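Local coordinates for ectonucleotide pyrophosphatase/phosphodiesterase family member 5 (Mus musculus, PDB 5VEO), which probably hydrolyses phosphodiester or pyrophosphate bonds of nucleotides as a zinc-dependent ectoenzyme of the alkaline phosphatase superfamily, at residues A[69-72]-A[73-76]; A[280-283]-A[284-288]. The protein carries 1 engineered substitution. All blocks are in the same frame, centred on the assembly; numbering follows the deposited sequence. Where two conformers were deposited one is given.

Contact 1 (A[69-72]-A[73-76]); sequences LFAE and NHGI. With NAG (2-acetamido-2-deoxy-beta-D-glucopyranose), chain H.
The carbonyl oxygen of Phe70 is gripped twice, by Asn73 N at 3.0 Å and by His74 N, and the two bonds approach it differently. The first donor stands well above the carbonyl plane, 52° out of it, whereas the second comes in nearly end-on to the C=O. Together they start the short helix 71-74, with Phe70 at the N-cap position. One residue further on, Gly75 N reaches Ala71 O at 2.9 Å as Gly75 leaves helical geometry with positive phi.

The His74 ring folds back against the first residues of this one-turn helix. Its CG sits between backbone N and carbonyl carbon (chi1 63°), a rotation that lays one ring face against the backbone: Ala71 CA makes a CH-pi contact 3.7 Å from the His74 ring centroid, and Phe70 O lies over the same face near the rim. At the ring edge, Ile76 N donates in plane to His74 ND1 at 3.1 Å. With ND1 used as an acceptor, the proton of a neutral ring would probably sit on NE2, which bonds to Thr64 OG1 on helix 58-67. Ring rotation is therefore fixed from both nitrogens.

Leu69 packs near the root of this side chain, its two methyls divided between neighbours. CD1 packs on His74 CB at 4.0 Å, the two side chains sliding past each other in opposite directions. The carboxylate of the buried Glu72 bonds outside the turn, OE2 accepting from His295 N. Beside the turn stands an N-acetylglucosamine of a glycan, probably carried by Asn375, and Leu69 CD2 touches both its O5, at 3.8 Å, and Asn73 CB, at 4.0 Å.

Contact 2 (A[280-283]-A[284-288]); sequences TVYK and KEEIP
Over one face of the Tyr282 ring lies Pro288, whose CD makes a CH-pi contact 3.7 Å from the ring centroid, 20° off the normal, while Ile287 CA and Glu286 O approach the ring obliquely. The arrangement belongs to a strand end: 279-283, an outermost strand of the four-stranded antiparallel sheet, runs into a single 3-10 turn, 284-286, that folds the chain back beside it. Pro288 crosses the tyrosine at about a right angle and touches chiefly the CE1 side, where CE1 and Pro288 CD are 3.5 Å apart. Nearer the backbone, Tyr282 CB meets Ile287 CG1 at 3.8 Å. With the ring cut back to the CB of an alanine here, Pro288 CD and CG would probably lose the face they rest on, leaving a gap beside the turn.

The turn itself is drawn together by Glu286 N, which donates to Lys283 O at 2.8 Å. Glu286 was modelled in two conformers; in one, its side chain also turns back to the strand, with CG between backbone N and carbonyl carbon (chi1 59°). The ammonium of Lys283 leads away toward Tyr269 of helix 265-272, with which it forms a cation-pi pair, and in the conformer described Lys283 NZ and Glu286 OE1, of opposite charge, are 5.0 Å apart without touching. In that same Glu286 conformer, Lys283 N bonds to OE2 at 2.9 Å, approaching from above the carboxylate plane.

From the N terminus, the chain runs through strands 16-21 and 45-51 of the large mixed sheet and helix 58-67 before forming contact 1, which closes only the single turn of helix 71-74. Some two hundred residues later, contact 2 closes another local turn, where strand 279-283 gives way to 284-288. The two are in series, neither nesting nor crossing, with centres about 17 Å apart and no direct touch. What relates them is the chain just beyond contact 2: Lys294 bonds to 284-288, while His292, His295, Asn296 and Arg298 meet 69-75. That return path, before strand 302-306, joins the small antiparallel sheet to the region around helix 58-67, two purely local turns sharing one intermediary.

Contact 1 (A[69-72]-A[73-76])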
ATOM      1  N   LEU A  69      -4.837 -10.470  -3.377  1.00 11.51           N
ATOM      2  CA  LEU A  69      -6.167 -10.525  -2.793  1.00 11.84           C
ATOM      3  C   LEU A  69      -6.692  -9.141  -2.436  1.00 12.28           C
ATOM      4  O   LEU A  69      -5.939  -8.244  -2.064  1.00 12.37           O
ATOM      5  CB  LEU A  69      -6.166 -11.372  -1.529  1.00 14.64           C
ATOM      6  CG  LEU A  69      -5.929 -12.879  -1.733  1.00 12.71           C
ATOM      7  CD1 LEU A  69      -5.630 -13.538  -0.398  1.00 16.74           C
ATOM      8  CD2 LEU A  69      -7.125 -13.500  -2.395  1.00 16.34           C
ATOM      9  N   PHE A  70      -8.007  -8.997  -2.517  1.00 12.04           N
ATOM     10  CA  PHE A  70      -8.680  -7.851  -1.927  1.00 11.43           C
ATOM     11  C   PHE A  70      -8.610  -7.924  -0.408  1.00  9.68           C
ATOM     12  O   PHE A  70      -8.361  -8.989   0.181  1.00 12.14           O
ATOM     13  CB  PHE A  70     -10.136  -7.803  -2.377  1.00 14.97           C
ATOM     14  CG  PHE A  70     -10.296  -7.502  -3.824  1.00 17.89           C
ATOM     15  CD1 PHE A  70      -9.910  -6.275  -4.325  1.00 19.68           C
ATOM     16  CD2 PHE A  70     -10.826  -8.441  -4.689  1.00 23.50           C
ATOM     17  CE1 PHE A  70     -10.064  -5.978  -5.668  1.00 26.39           C
ATOM     18  CE2 PHE A  70     -10.987  -8.150  -6.037  1.00 25.13           C
ATOM     19  CZ  PHE A  70     -10.593  -6.926  -6.526  1.00 24.45           C
ATOM     20  N   ALA A  71      -8.814  -6.764   0.233  1.00 10.69           N
ATOM     21  CA  ALA A  71      -8.615  -6.667   1.679  1.00 11.48           C
ATOM     22  C   ALA A  71      -9.590  -7.536   2.471  1.00 12.31           C
ATOM     23  O   ALA A  71      -9.220  -8.066   3.526  1.00 12.41           O
ATOM     24  CB  ALA A  71      -8.715  -5.209   2.139  1.00 11.22           C
ATOM     25  N   GLU A  72     -10.833  -7.700   2.006  1.00 12.29           N
ATOM     26  CA  GLU A  72     -11.743  -8.543   2.768  1.00 13.77           C
ATOM     27  C   GLU A  72     -11.265  -9.989   2.816  1.00 14.49           C
ATOM     28  O   GLU A  72     -11.641 -10.717   3.740  1.00 15.60           O
ATOM     29  CB  GLU A  72     -13.170  -8.467   2.201  1.00 15.22           C
ATOM     30  CG  GLU A  72     -13.361  -9.154   0.845  1.00 16.11           C
ATOM     31  CD  GLU A  72     -14.736  -8.921   0.233  1.00 18.39           C
ATOM     32  OE1 GLU A  72     -14.960  -9.398  -0.902  1.00 23.03           O
ATOM     33  OE2 GLU A  72     -15.590  -8.272   0.872  1.00 19.59           O
ATOM     34  N   ASN A  73     -10.443 -10.409   1.849  1.00 14.04           N
ATOM     35  CA  ASN A  73      -9.891 -11.755   1.801  1.00 14.17           C
ATOM     36  C   ASN A  73      -8.563 -11.877   2.536  1.00 15.99           C
ATOM     37  O   ASN A  73      -8.368 -12.854   3.261  1.00 18.62           O
ATOM     38  CB  ASN A  73      -9.720 -12.195   0.352  1.00 17.77           C
ATOM     39  CG  ASN A  73     -11.015 -12.109  -0.423  1.00 22.39           C
ATOM     40  OD1 ASN A  73     -11.148 -11.316  -1.343  1.00 30.04           O
ATOM     41  ND2 ASN A  73     -11.991 -12.891  -0.016  1.00 24.03           N
ATOM     42  N   HIS A  74      -7.623 -10.935   2.379  1.00 12.89           N
ATOM     43  CA  HIS A  74      -6.363 -11.155   3.086  1.00 10.73           C
ATOM     44  C   HIS A  74      -6.391 -10.667   4.529  1.00 10.95           C
ATOM     45  O   HIS A  74      -5.500 -11.037   5.295  1.00 14.10           O
ATOM     46  CB  HIS A  74      -5.172 -10.572   2.317  1.00 12.32           C
ATOM     47  CG  HIS A  74      -5.183  -9.090   2.125  1.00 11.72           C
ATOM     48  ND1 HIS A  74      -5.343  -8.188   3.159  1.00 11.38           N
ATOM     49  CD2 HIS A  74      -4.956  -8.352   1.013  1.00 11.43           C
ATOM     50  CE1 HIS A  74      -5.234  -6.960   2.685  1.00 10.91           C
ATOM     51  NE2 HIS A  74      -5.007  -7.032   1.382  1.00  9.14           N
ATOM     52  N   GLY A  75      -7.403  -9.891   4.930  1.00 12.20           N
ATOM     53  CA  GLY A  75      -7.663  -9.583   6.322  1.00 13.58           C
ATOM     54  C   GLY A  75      -6.937  -8.380   6.889  1.00 11.72           C
ATOM     55  O   GLY A  75      -7.217  -7.995   8.033  1.00 11.18           O
ATOM     56  N   ILE A  76      -6.033  -7.764   6.134  1.00 11.31           N
ATOM     57  CA  ILE A  76      -5.381  -6.520   6.575  1.00  8.44           C
ATOM     58  C   ILE A  76      -6.223  -5.395   5.983  1.00  9.37           C
ATOM     59  O   ILE A  76      -5.952  -4.858   4.904  1.00 11.00           O
ATOM     60  CB  ILE A  76      -3.907  -6.452   6.153  1.00 12.21           C
ATOM     61  CG1 ILE A  76      -3.095  -7.616   6.743  1.00 13.48           C
ATOM     62  CG2 ILE A  76      -3.296  -5.123   6.571  1.00 12.63           C
ATOM     63  CD1 ILE A  76      -2.914  -7.570   8.248  1.00 16.09           C
TER
HETATM   64  C1  NAG H 510     -10.986 -13.129  -4.417  1.00 26.32           C
HETATM   65  C2  NAG H 510     -12.462 -13.371  -4.642  1.00 28.53           C
HETATM   66  C3  NAG H 510     -13.015 -14.243  -3.527  1.00 31.45           C
HETATM   67  C4  NAG H 510     -12.179 -15.501  -3.344  1.00 33.37           C
HETATM   68  C5  NAG H 510     -10.691 -15.172  -3.250  1.00 31.08           C
HETATM   69  C6  NAG H 510      -9.813 -16.400  -3.280  1.00 33.41           C
HETATM   70  C7  NAG H 510     -13.837 -11.719  -5.823  1.00 30.11           C
HETATM   71  C8  NAG H 510     -14.601 -10.436  -5.704  1.00 33.03           C
HETATM   72  N2  NAG H 510     -13.208 -12.127  -4.719  1.00 29.42           N
HETATM   73  O3  NAG H 510     -14.354 -14.588  -3.852  1.00 34.83           O
HETATM   74  O4  NAG H 510     -12.580 -16.156  -2.148  1.00 43.19           O
HETATM   75  O5  NAG H 510     -10.305 -14.370  -4.371  1.00 26.58           O
HETATM   76  O6  NAG H 510     -10.198 -17.276  -4.330  1.00 35.46           O
HETATM   77  O7  NAG H 510     -13.801 -12.361  -6.868  1.00 32.21           O

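Contact 2 (A[280-283]-A[284-288])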
ATOM      1  N   THR A 280     -20.367   9.759   3.729  1.00 11.74           N
ATOM      2  CA  THR A 280     -21.332   8.731   3.366  1.00 11.68           C
ATOM      3  C   THR A 280     -21.231   7.602   4.378  1.00 10.56           C
ATOM      4  O   THR A 280     -20.187   6.938   4.493  1.00 11.66           O
ATOM      5  CB  THR A 280     -21.111   8.220   1.945  1.00 13.85           C
ATOM      6  OG1 THR A 280     -21.186   9.315   1.028  1.00 15.39           O
ATOM      7  CG2 THR A 280     -22.171   7.178   1.577  1.00 17.55           C
ATOM      8  N   VAL A 281     -22.322   7.369   5.097  1.00 13.39           N
ATOM      9  CA  VAL A 281     -22.350   6.403   6.190  1.00 13.10           C
ATOM     10  C   VAL A 281     -22.947   5.098   5.679  1.00 15.40           C
ATOM     11  O   VAL A 281     -24.102   5.070   5.225  1.00 17.63           O
ATOM     12  CB  VAL A 281     -23.154   6.945   7.382  1.00 14.64           C
ATOM     13  CG1 VAL A 281     -23.167   5.932   8.515  1.00 16.66           C
ATOM     14  CG2 VAL A 281     -22.587   8.289   7.854  1.00 16.74           C
ATOM     15  N   TYR A 282     -22.191   4.007   5.800  1.00 13.61           N
ATOM     16  CA  TYR A 282     -22.643   2.685   5.386  1.00 13.25           C
ATOM     17  C   TYR A 282     -22.782   1.759   6.587  1.00 15.23           C
ATOM     18  O   TYR A 282     -21.873   1.652   7.405  1.00 15.32           O
ATOM     19  CB  TYR A 282     -21.657   2.041   4.411  1.00 14.44           C
ATOM     20  CG  TYR A 282     -21.404   2.793   3.134  1.00 13.18           C
ATOM     21  CD1 TYR A 282     -22.275   2.701   2.051  1.00 19.80           C
ATOM     22  CD2 TYR A 282     -20.269   3.575   2.995  1.00 14.41           C
ATOM     23  CE1 TYR A 282     -22.019   3.399   0.874  1.00 20.96           C
ATOM     24  CE2 TYR A 282     -20.012   4.265   1.839  1.00 16.51           C
ATOM     25  CZ  TYR A 282     -20.879   4.169   0.778  1.00 18.19           C
ATOM     26  OH  TYR A 282     -20.596   4.867  -0.371  1.00 21.33           O
ATOM     27  N   LYS A 283     -23.896   1.047   6.677  1.00 17.93           N
ATOM     28  CA  LYS A 283     -23.872  -0.176   7.465  1.00 15.74           C
ATOM     29  C   LYS A 283     -22.973  -1.180   6.773  1.00 16.25           C
ATOM     30  O   LYS A 283     -22.883  -1.207   5.554  1.00 17.54           O
ATOM     31  CB  LYS A 283     -25.280  -0.759   7.619  1.00 18.76           C
ATOM     32  CG  LYS A 283     -26.252   0.221   8.153  1.00 21.73           C
ATOM     33  CD  LYS A 283     -27.615  -0.446   8.392  1.00 25.55           C
ATOM     34  CE  LYS A 283     -28.640   0.576   8.829  1.00 31.84           C
ATOM     35  NZ  LYS A 283     -30.044   0.054   8.714  1.00 38.61           N
ATOM     36  N   LYS A 284     -22.306  -2.015   7.563  1.00 17.91           N
ATOM     37  CA  LYS A 284     -21.364  -2.985   7.004  0.66 19.47           C
ATOM     38  C   LYS A 284     -21.947  -3.711   5.797  1.00 16.79           C
ATOM     39  O   LYS A 284     -21.312  -3.801   4.741  1.00 18.21           O
ATOM     40  CB  LYS A 284     -20.953  -3.985   8.090  0.66 19.95           C
ATOM     41  CG  LYS A 284     -19.986  -5.087   7.655  0.66 21.85           C
ATOM     42  CD  LYS A 284     -19.635  -5.929   8.874  0.66 22.24           C
ATOM     43  CE  LYS A 284     -18.689  -7.091   8.594  0.66 22.16           C
ATOM     44  NZ  LYS A 284     -19.290  -8.125   7.705  0.66 23.62           N
ATOM     45  N   GLU A 285     -23.150  -4.258   5.927  1.00 18.95           N
ATOM     46  CA  GLU A 285     -23.598  -5.087   4.817  1.00 23.67           C
ATOM     47  C   GLU A 285     -24.062  -4.267   3.614  1.00 24.22           C
ATOM     48  O   GLU A 285     -24.325  -4.858   2.566  1.00 26.00           O
ATOM     49  CB  GLU A 285     -24.679  -6.075   5.295  1.00 30.86           C
ATOM     50  CG  GLU A 285     -24.207  -7.011   6.464  1.00 39.41           C
ATOM     51  CD  GLU A 285     -22.898  -7.797   6.218  1.00 44.98           C
ATOM     52  OE1 GLU A 285     -22.557  -8.116   5.058  1.00 47.61           O
ATOM     53  OE2 GLU A 285     -22.209  -8.118   7.215  1.00 42.99           O
ATOM     54  N   GLU A 286     -24.090  -2.929   3.694  1.00 20.70           N
ATOM     55  CA  GLU A 286     -24.408  -2.100   2.534  0.57 22.10           C
ATOM     56  C   GLU A 286     -23.171  -1.450   1.926  1.00 17.33           C
ATOM     57  O   GLU A 286     -23.291  -0.650   0.994  1.00 19.70           O
ATOM     58  CB  GLU A 286     -25.456  -1.043   2.885  0.57 28.89           C
ATOM     59  CG  GLU A 286     -25.083  -0.114   3.973  0.57 31.02           C
ATOM     60  CD  GLU A 286     -26.263   0.660   4.485  0.57 25.57           C
ATOM     61  OE1 GLU A 286     -27.392   0.116   4.466  0.57 34.52           O
ATOM     62  OE2 GLU A 286     -26.058   1.802   4.917  0.57 15.59           O
ATOM     63  N   ILE A 287     -21.978  -1.810   2.391  1.00 16.55           N
ATOM     64  CA  ILE A 287     -20.770  -1.236   1.798  1.00 15.50           C
ATOM     65  C   ILE A 287     -20.701  -1.624   0.322  1.00 13.01           C
ATOM     66  O   ILE A 287     -20.982  -2.789  -0.032  1.00 16.77           O
ATOM     67  CB  ILE A 287     -19.522  -1.714   2.564  1.00 15.26           C
ATOM     68  CG1 ILE A 287     -19.508  -1.089   3.957  1.00 13.76           C
ATOM     69  CG2 ILE A 287     -18.244  -1.417   1.789  1.00 15.42           C
ATOM     70  CD1 ILE A 287     -18.485  -1.683   4.907  1.00 15.50           C
ATOM     71  N   PRO A 288     -20.353  -0.707  -0.576  1.00 15.51           N
ATOM     72  CA  PRO A 288     -20.279  -1.035  -2.007  1.00 18.07           C
ATOM     73  C   PRO A 288     -19.470  -2.286  -2.318  1.00 15.59           C
ATOM     74  O   PRO A 288     -18.318  -2.431  -1.889  1.00 15.05           O
ATOM     75  CB  PRO A 288     -19.620   0.211  -2.601  1.00 16.75           C
ATOM     76  CG  PRO A 288     -20.102   1.316  -1.718  1.00 19.34           C
ATOM     77  CD  PRO A 288     -20.107   0.725  -0.332  1.00 17.20           C
TER